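Local coordinates for exopolygalacturonase (Yersinia enterocolitica, PDB 2UVF), which hydrolyses pectin-derived polygalacturonate from the chain end as a family 28 glycoside hydrolase, probably in the periplasm, and is captured here with digalacturonic acid, at residues F128-Q133 / V141-I146; G256-I261 / R337-V342; Q493-T498 / P537-K542. All blocks are in the same frame, centred on the assembly; numbering follows the deposited sequence.

Contact 1: F128-Q133 / V141-I146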
loop_
_atom_site.group_PDB
_atom_site.type_symbol
_atom_site.label_atom_id
_atom_site.label_comp_id
_atom_site.label_asym_id
_atom_site.label_seq_id
_atom_site.Cartn_x
_atom_site.Cartn_y
_atom_site.Cartn_z
ATOM N N PHE A 128 5.847 -12.121 -25.704
ATOM C CA PHE A 128 4.877 -11.050 -25.467
ATOM C C PHE A 128 5.426 -9.688 -25.931
ATOM O O PHE A 128 6.591 -9.344 -25.656
ATOM C CB PHE A 128 4.510 -10.958 -23.969
ATOM C CG PHE A 128 3.795 -12.172 -23.407
ATOM C CD1 PHE A 128 2.485 -12.476 -23.785
ATOM C CD2 PHE A 128 4.417 -12.974 -22.445
ATOM C CE1 PHE A 128 1.812 -13.593 -23.247
ATOM C CE2 PHE A 128 3.762 -14.080 -21.898
ATOM C CZ PHE A 128 2.461 -14.394 -22.296
ATOM N N THR A 129 4.596 -8.930 -26.649
ATOM C CA THR A 129 4.861 -7.503 -26.874
ATOM C C THR A 129 3.644 -6.635 -26.517
ATOM O O THR A 129 2.520 -7.136 -26.436
ATOM C CB THR A 129 5.349 -7.168 -28.325
ATOM O OG1 THR A 129 4.388 -7.612 -29.292
ATOM C CG2 THR A 129 6.713 -7.782 -28.611
ATOM N N VAL A 130 3.894 -5.340 -26.311
ATOM C CA VAL A 130 2.855 -4.339 -26.000
ATOM C C VAL A 130 3.006 -3.063 -26.858
ATOM O O VAL A 130 4.110 -2.535 -27.026
ATOM C CB VAL A 130 2.820 -3.990 -24.454
ATOM C CG1 VAL A 130 4.123 -3.340 -23.978
ATOM C CG2 VAL A 130 1.626 -3.117 -24.107
ATOM N N LYS A 131 1.886 -2.589 -27.407
ATOM C CA LYS A 131 1.847 -1.323 -28.155
ATOM C C LYS A 131 0.890 -0.339 -27.489
ATOM O O LYS A 131 -0.216 -0.733 -27.080
ATOM C CB LYS A 131 1.360 -1.543 -29.601
ATOM C CG LYS A 131 2.084 -2.598 -30.399
ATOM C CD LYS A 131 1.686 -2.495 -31.866
ATOM C CE LYS A 131 2.364 -3.573 -32.713
ATOM N NZ LYS A 131 2.482 -3.186 -34.159
ATOM N N ALA A 132 1.321 0.919 -27.383
ATOM C CA ALA A 132 0.440 2.044 -27.072
ATOM C C ALA A 132 -0.603 2.245 -28.168
ATOM O O ALA A 132 -0.289 2.197 -29.361
ATOM C CB ALA A 132 1.237 3.320 -26.882
ATOM N N GLN A 133 -1.845 2.458 -27.750
ATOM C CA GLN A 133 -2.924 2.778 -28.663
ATOM C C GLN A 133 -3.251 4.252 -28.482
ATOM O O GLN A 133 -3.378 4.740 -27.355
ATOM C CB GLN A 133 -4.155 1.909 -28.385
ATOM C CG GLN A 133 -5.216 1.931 -29.484
ATOM C CD GLN A 133 -6.544 1.380 -29.018
ATOM O OE1 GLN A 133 -6.819 0.191 -29.169
ATOM N NE2 GLN A 133 -7.370 2.238 -28.433
ATOM N N VAL A 141 5.040 1.516 -32.381
ATOM C CA VAL A 141 5.896 0.354 -32.605
ATOM C C VAL A 141 5.898 -0.543 -31.351
ATOM O O VAL A 141 5.820 -0.042 -30.213
ATOM C CB VAL A 141 7.345 0.743 -33.072
ATOM C CG1 VAL A 141 7.289 1.555 -34.357
ATOM C CG2 VAL A 141 8.107 1.512 -32.002
ATOM N N ALA A 142 5.941 -1.858 -31.571
ATOM C CA ALA A 142 5.931 -2.834 -30.484
ATOM C C ALA A 142 7.098 -2.619 -29.518
ATOM O O ALA A 142 8.164 -2.119 -29.907
ATOM C CB ALA A 142 5.954 -4.253 -31.039
ATOM N N SER A 143 6.877 -2.982 -28.256
ATOM C CA SER A 143 7.920 -2.956 -27.232
ATOM C C SER A 143 9.017 -3.956 -27.615
ATOM O O SER A 143 8.885 -4.656 -28.624
ATOM C CB SER A 143 7.320 -3.336 -25.877
ATOM O OG SER A 143 6.676 -4.598 -25.961
ATOM N N LYS A 144 10.094 -4.017 -26.832
ATOM C CA LYS A 144 11.018 -5.148 -26.915
ATOM C C LYS A 144 10.260 -6.373 -26.391
ATOM O O LYS A 144 9.476 -6.259 -25.439
ATOM C CB LYS A 144 12.297 -4.899 -26.111
ATOM C CG LYS A 144 13.156 -3.752 -26.632
ATOM C CD LYS A 144 14.647 -4.137 -26.669
ATOM C CE LYS A 144 15.558 -2.915 -26.769
ATOM N NZ LYS A 144 15.471 -2.048 -25.549
ATOM N N PRO A 145 10.451 -7.542 -27.031
ATOM C CA PRO A 145 9.701 -8.698 -26.555
ATOM C C PRO A 145 10.183 -9.234 -25.203
ATOM O O PRO A 145 11.309 -8.953 -24.772
ATOM C CB PRO A 145 9.941 -9.746 -27.651
ATOM C CG PRO A 145 11.190 -9.349 -28.303
ATOM C CD PRO A 145 11.295 -7.864 -28.199
ATOM N N ILE A 146 9.314 -9.976 -24.530
ATOM C CA ILE A 146 9.740 -10.810 -23.425
ATOM C C ILE A 146 9.219 -12.222 -23.644
ATOM O O ILE A 146 8.121 -12.426 -24.178
ATOM C CB ILE A 146 9.360 -10.249 -21.987
ATOM C CG1 ILE A 146 7.859 -10.330 -21.698
ATOM C CG2 ILE A 146 9.896 -8.833 -21.767
ATOM C CD1 ILE A 146 7.553 -10.322 -20.205
#
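This is an antiparallel edge contact in the fibronectin type III domain, where strand 125-134 meets the chain that returns to it just ahead of strand 146-149. The touching parts run 157° apart. Regular pairing holds at one end, where F128 and I146 form a hydrogen-bonded antiparallel pair. F128 N donates to I146 O at 2.8 Å, and I146 N donates back to F128 O at 3.0 Å. The second bond is the straighter one.

Further along, a serine hydroxyl stands in for a backbone carbonyl as acceptor. S143 OG accepts from V130 N at 2.9 Å, with a nearly straight N-H...O angle of 163°. With chi1 at 56°, OG lies tucked over its own backbone and turns in against the strand. S143 N donates to V130 O at 3.1 Å. Both backbone polar groups of V130 are thus held by one residue of a segment that is not in regular strand form. V130 CG1 also lies against S143 OG and CB.

T129 fits alongside. Its methyl CG2 meets CA and CB of P145, while its CB touches the methyl of A142. The extended K131 chain passes over A142, bringing K131 CE to 4.0 Å from A142 CB. Beside the regular pair, F128 CB touches I146 CG1 at 4.1 Å.

On its other edge, strand 125-134 is hydrogen-bonded to strand 66-73, T129 with F72 and K131 with Q70. Strand 76-80 lies beyond that in the four-stranded sheet. F128 and I146 both pack on L55 of strand 53-58, and V130 packs on W57 of the same strand.

Contact 2: G256-I261 / R337-V342. With SO4 (sulfate ion), chain D.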
loop_
_atom_site.group_PDB
_atom_site.type_symbol
_atom_site.label_atom_id
_atom_site.label_comp_id
_atom_site.label_asym_id
_atom_site.label_seq_id
_atom_site.Cartn_x
_atom_site.Cartn_y
_atom_site.Cartn_z
ATOM N N GLY A 256 16.119 -12.765 2.292
ATOM C CA GLY A 256 16.622 -14.060 1.853
ATOM C C GLY A 256 16.430 -15.150 2.901
ATOM O O GLY A 256 16.609 -16.330 2.605
ATOM N N THR A 257 16.043 -14.757 4.120
ATOM C CA THR A 257 15.764 -15.694 5.209
ATOM C C THR A 257 14.671 -16.659 4.776
ATOM O O THR A 257 14.739 -17.871 5.037
ATOM C CB THR A 257 15.361 -14.942 6.498
ATOM O OG1 THR A 257 16.491 -14.204 6.984
ATOM C CG2 THR A 257 14.902 -15.896 7.570
ATOM N N PHE A 258 13.670 -16.099 4.099
ATOM C CA PHE A 258 12.699 -16.870 3.345
ATOM C C PHE A 258 12.847 -16.513 1.877
ATOM O O PHE A 258 13.545 -15.563 1.530
ATOM C CB PHE A 258 11.285 -16.576 3.828
ATOM C CG PHE A 258 11.093 -16.787 5.289
ATOM C CD1 PHE A 258 10.826 -18.061 5.792
ATOM C CD2 PHE A 258 11.171 -15.716 6.171
ATOM C CE1 PHE A 258 10.651 -18.265 7.139
ATOM C CE2 PHE A 258 10.988 -15.905 7.521
ATOM C CZ PHE A 258 10.715 -17.186 8.012
ATOM N N ARG A 259 12.225 -17.290 1.004
ATOM C CA ARG A 259 12.220 -16.930 -0.398
ATOM C C ARG A 259 10.974 -17.466 -1.071
ATOM O O ARG A 259 10.415 -18.471 -0.639
ATOM C CB ARG A 259 13.520 -17.359 -1.124
ATOM C CG ARG A 259 13.713 -18.848 -1.367
ATOM C CD ARG A 259 15.011 -19.138 -2.124
ATOM N NE ARG A 259 15.007 -20.510 -2.648
ATOM C CZ ARG A 259 15.959 -21.057 -3.414
ATOM N NH1 ARG A 259 17.035 -20.364 -3.780
ATOM N NH2 ARG A 259 15.836 -22.318 -3.822
ATOM N N ASN A 260 10.545 -16.767 -2.120
ATOM C CA ASN A 260 9.442 -17.205 -2.975
ATOM C C ASN A 260 8.177 -17.562 -2.189
ATOM O O ASN A 260 7.747 -18.712 -2.184
ATOM C CB ASN A 260 9.870 -18.372 -3.906
ATOM C CG ASN A 260 11.239 -18.163 -4.549
ATOM O OD1 ASN A 260 11.669 -17.028 -4.811
ATOM N ND2 ASN A 260 11.935 -19.271 -4.822
ATOM N N ILE A 261 7.584 -16.575 -1.521
ATOM C CA ILE A 261 6.302 -16.781 -0.811
ATOM C C ILE A 261 5.121 -16.104 -1.529
ATOM O O ILE A 261 5.207 -14.952 -1.937
ATOM C CB ILE A 261 6.352 -16.340 0.696
ATOM C CG1 ILE A 261 7.533 -17.022 1.419
ATOM C CG2 ILE A 261 5.044 -16.648 1.370
ATOM C CD1 ILE A 261 7.791 -16.549 2.838
ATOM N N ARG A 337 8.588 -11.010 6.943
ATOM C CA ARG A 337 9.882 -10.401 7.234
ATOM C C ARG A 337 11.040 -11.231 6.650
ATOM O O ARG A 337 11.049 -12.467 6.744
ATOM C CB ARG A 337 10.048 -10.221 8.741
ATOM C CG ARG A 337 11.259 -9.383 9.112
ATOM C CD ARG A 337 11.377 -9.167 10.601
ATOM N NE ARG A 337 11.682 -10.397 11.328
ATOM C CZ ARG A 337 12.100 -10.429 12.593
ATOM N NH1 ARG A 337 12.287 -9.305 13.264
ATOM N NH2 ARG A 337 12.361 -11.586 13.180
ATOM N N GLY A 338 11.999 -10.538 6.046
ATOM C CA GLY A 338 13.159 -11.176 5.426
ATOM C C GLY A 338 12.917 -11.951 4.149
ATOM O O GLY A 338 13.799 -12.688 3.718
ATOM N N VAL A 339 11.746 -11.777 3.523
ATOM C CA VAL A 339 11.372 -12.578 2.357
ATOM C C VAL A 339 11.956 -12.051 1.044
ATOM O O VAL A 339 11.911 -10.849 0.746
ATOM C CB VAL A 339 9.827 -12.813 2.251
ATOM C CG1 VAL A 339 9.502 -13.817 1.158
ATOM C CG2 VAL A 339 9.265 -13.312 3.571
ATOM N N GLU A 340 12.534 -12.978 0.280
ATOM C CA GLU A 340 13.037 -12.698 -1.051
ATOM C C GLU A 340 12.038 -13.275 -2.047
ATOM O O GLU A 340 11.895 -14.501 -2.117
ATOM C CB GLU A 340 14.410 -13.351 -1.241
ATOM C CG GLU A 340 15.056 -13.059 -2.578
ATOM C CD GLU A 340 15.673 -11.680 -2.620
ATOM O OE1 GLU A 340 15.921 -11.116 -1.525
ATOM O OE2 GLU A 340 15.909 -11.162 -3.742
ATOM N N ASN A 341 11.344 -12.386 -2.781
ATOM C CA ASN A 341 10.221 -12.717 -3.708
ATOM C C ASN A 341 8.862 -13.000 -3.054
ATOM O O ASN A 341 8.575 -14.132 -2.692
ATOM C CB ASN A 341 10.551 -13.863 -4.687
ATOM C CG ASN A 341 11.889 -13.694 -5.389
ATOM O OD1 ASN A 341 12.590 -14.672 -5.635
ATOM N ND2 ASN A 341 12.240 -12.478 -5.716
ATOM N N VAL A 342 8.012 -11.982 -2.932
ATOM C CA VAL A 342 6.639 -12.172 -2.418
ATOM C C VAL A 342 5.588 -11.867 -3.494
ATOM O O VAL A 342 5.785 -10.995 -4.337
ATOM C CB VAL A 342 6.356 -11.299 -1.193
ATOM C CG1 VAL A 342 4.987 -11.631 -0.601
ATOM C CG2 VAL A 342 7.425 -11.491 -0.152
HETATM S S SO4 D . 13.143 -10.820 16.830
HETATM O O1 SO4 D . 12.093 -11.838 16.927
HETATM O O2 SO4 D . 12.626 -9.539 16.319
HETATM O O3 SO4 D . 13.717 -10.588 18.164
HETATM O O4 SO4 D . 14.174 -11.360 15.936
#
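The chi1 torsions of I261 and V339 turn their branches into one another. I261 has CG1 anti to its carbonyl carbon (chi1 -53°), and V339 has CG1 anti to its backbone N (chi1 -171°). I261 CD1 then sits across both valine methyls, 3.6 Å from V339 CG2, and the two side chains cross at about a right angle. F258 CB touches V339 CG2 as well, at 3.8 Å. The F258 ring turns its edge to the backbone, with F258 CD2 3.3 Å from R337 O near the ring plane.

Backbone bonds join the segments in parallel. E340 N donates to F258 O, N260 N donates to E340 O at 2.6 Å, and I261 N reaches N341 O. At the start G256 N bonds G338 O at 2.7 Å, and F258 N adds a weak bond to that oxygen.

The R337 chain bends at chi3 and meets a sulfate, probably from the crystallisation liquor, with its guanidinium edge. R337 NH1 bonds sulfate O2 at 3.1 Å, and R337 NH2 bonds sulfate O4 weakly and D249 O weakly. R231 N also binds the ion.

Parallel pairing with a corner at E340 and N341 is typical of successive coils of the right-handed beta-helix of family 28 hydrolases.

Contact 3: Q493-T498 / P537-K542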
loop_
_atom_site.group_PDB
_atom_site.type_symbol
_atom_site.label_atom_id
_atom_site.label_comp_id
_atom_site.label_asym_id
_atom_site.label_seq_id
_atom_site.Cartn_x
_atom_site.Cartn_y
_atom_site.Cartn_z
ATOM N N GLN A 493 -6.282 17.171 2.515
ATOM C CA GLN A 493 -5.301 17.913 1.739
ATOM C C GLN A 493 -4.820 17.141 0.533
ATOM O O GLN A 493 -4.915 15.926 0.506
ATOM C CB GLN A 493 -4.113 18.210 2.628
ATOM C CG GLN A 493 -4.502 18.906 3.925
ATOM C CD GLN A 493 -3.339 19.015 4.849
ATOM O OE1 GLN A 493 -3.010 18.073 5.562
ATOM N NE2 GLN A 493 -2.691 20.153 4.830
ATOM N N VAL A 494 -4.286 17.859 -0.449
ATOM C CA VAL A 494 -3.716 17.274 -1.658
ATOM C C VAL A 494 -2.315 16.692 -1.400
ATOM O O VAL A 494 -2.040 15.528 -1.711
ATOM C CB VAL A 494 -3.660 18.326 -2.811
ATOM C CG1 VAL A 494 -2.974 17.771 -4.019
ATOM C CG2 VAL A 494 -5.063 18.857 -3.161
ATOM N N MET A 495 -1.428 17.525 -0.868
ATOM C CA MET A 495 -0.081 17.100 -0.523
ATOM C C MET A 495 0.344 17.750 0.788
ATOM O O MET A 495 0.070 18.925 1.027
ATOM C CB MET A 495 0.913 17.414 -1.649
ATOM C CG MET A 495 2.342 16.982 -1.360
ATOM S SD MET A 495 3.461 17.154 -2.755
ATOM C CE MET A 495 3.730 18.935 -2.787
ATOM N N VAL A 496 0.985 16.962 1.644
ATOM C CA VAL A 496 1.632 17.485 2.856
ATOM C C VAL A 496 3.063 16.963 2.969
ATOM O O VAL A 496 3.365 15.827 2.606
ATOM C CB VAL A 496 0.852 17.171 4.161
ATOM C CG1 VAL A 496 1.356 18.039 5.306
ATOM C CG2 VAL A 496 -0.615 17.408 3.975
ATOM N N MET A 497 3.943 17.844 3.428
ATOM C CA MET A 497 5.332 17.547 3.714
ATOM C C MET A 497 5.640 18.292 5.010
ATOM O O MET A 497 5.961 19.480 4.981
ATOM C CB MET A 497 6.232 18.068 2.601
ATOM C CG MET A 497 5.895 17.593 1.200
ATOM S SD MET A 497 7.135 18.154 0.012
ATOM C CE MET A 497 8.575 17.241 0.518
ATOM N N THR A 498 5.493 17.620 6.148
ATOM C CA THR A 498 5.816 18.234 7.437
ATOM C C THR A 498 7.107 17.673 8.001
ATOM O O THR A 498 7.398 16.486 7.833
ATOM C CB THR A 498 4.685 18.112 8.474
ATOM O OG1 THR A 498 4.016 16.852 8.327
ATOM C CG2 THR A 498 3.681 19.225 8.288
ATOM N N PRO A 537 -4.484 23.527 4.601
ATOM C CA PRO A 537 -4.089 23.987 3.283
ATOM C C PRO A 537 -4.083 22.860 2.260
ATOM O O PRO A 537 -3.718 21.741 2.599
ATOM C CB PRO A 537 -2.667 24.510 3.513
ATOM C CG PRO A 537 -2.595 24.785 5.000
ATOM C CD PRO A 537 -3.390 23.691 5.582
ATOM N N SER A 538 -4.474 23.169 1.025
ATOM C CA SER A 538 -4.486 22.180 -0.055
ATOM C C SER A 538 -3.107 21.574 -0.283
ATOM O O SER A 538 -2.969 20.357 -0.366
ATOM C CB SER A 538 -5.051 22.780 -1.363
ATOM O OG SER A 538 -4.314 23.906 -1.819
ATOM N N ILE A 539 -2.098 22.429 -0.407
ATOM C CA ILE A 539 -0.708 22.015 -0.465
ATOM C C ILE A 539 -0.063 22.620 0.791
ATOM O O ILE A 539 -0.192 23.822 1.053
ATOM C CB ILE A 539 -0.005 22.454 -1.787
ATOM C CG1 ILE A 539 -0.692 21.819 -3.008
ATOM C CG2 ILE A 539 1.480 22.081 -1.762
ATOM C CD1 ILE A 539 -0.092 22.196 -4.394
ATOM N N GLU A 540 0.561 21.777 1.606
ATOM C CA GLU A 540 1.108 22.230 2.862
ATOM C C GLU A 540 2.473 21.656 3.122
ATOM O O GLU A 540 2.638 20.456 3.332
ATOM C CB GLU A 540 0.181 21.934 4.039
ATOM C CG GLU A 540 0.777 22.377 5.359
ATOM C CD GLU A 540 -0.110 22.100 6.536
ATOM O OE1 GLU A 540 -0.915 21.148 6.457
ATOM O OE2 GLU A 540 -0.002 22.839 7.546
ATOM N N ILE A 541 3.446 22.554 3.106
ATOM C CA ILE A 541 4.842 22.239 3.333
ATOM C C ILE A 541 5.227 23.019 4.593
ATOM O O ILE A 541 4.933 24.210 4.704
ATOM C CB ILE A 541 5.687 22.625 2.075
ATOM C CG1 ILE A 541 5.298 21.726 0.877
ATOM C CG2 ILE A 541 7.168 22.537 2.355
ATOM C CD1 ILE A 541 5.520 22.329 -0.498
ATOM N N LYS A 542 5.817 22.327 5.568
ATOM C CA LYS A 542 6.311 22.961 6.801
ATOM C C LYS A 542 7.520 22.223 7.387
ATOM O O LYS A 542 7.482 21.007 7.596
ATOM C CB LYS A 542 5.215 23.052 7.867
ATOM C CG LYS A 542 5.434 24.204 8.849
ATOM C CD LYS A 542 5.104 23.849 10.301
ATOM C CE LYS A 542 5.474 24.998 11.247
ATOM N NZ LYS A 542 6.917 25.440 11.157
#
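The Q493 amide meets its partners at its edge, where NE2 donates to both E540 OE1 and P537 O, each near the plane of the amide. The E540 carboxylate is turned 69° from the amide plane, and OE1 is met on its anti side, from somewhat out of the carboxylate plane. The contact joins adjacent coils of the parallel beta-helix, stacking strand 495-498 on strand 539-542. Their axes are 4.7 Å apart and 7° from parallel.

An extended Q493 chain beyond CG (chi2 172°) carries Q493 NE2 over to the other coil, 2.6 Å from E540 OE1. Q493 NE2 also bonds P537 O at 2.9 Å, and the two bonds together fix the rotation of the amide.

V494 lies at the corner. S538 O accepts from both V494 N and M495 N. The ladder continues with E540 N to M495 O, M497 N to E540 O and K542 N to M497 O.

On one face V496 lies beside E540, V496 CG1 4.0 Å from E540 OE1. M495, M497, I539 and I541 share the other. M495 CE touches I539 CG2 at 4.0 Å. M495 also packs on L524 and M497 on F519 of strand 518-532. M497 runs side by side with I541, placing M497 SD 4.1 Å from I541 CG1.

The contacts follow one another along the chain: contact 1 closes before contact 2 opens, and contact 2 before contact 3. Contact 1 belongs to the N-terminal fibronectin type III domain and its small antiparallel sheet. Contacts 2 and 3 belong to the catalytic beta-helix and its parallel strands. Their centres are about 36 Å apart, on opposite sides of the chain's centre. Contact 1 lies about 31 Å from contact 2 and 39 Å from contact 3, between centres, and touches neither. The R337 and T498 side chains come to about 11 and 10 Å from bound galacturonic acid. Contacts 2 and 3 thus join coils in well-separated parts of the scaffold that carries the pocket holding the digalacturonic acid.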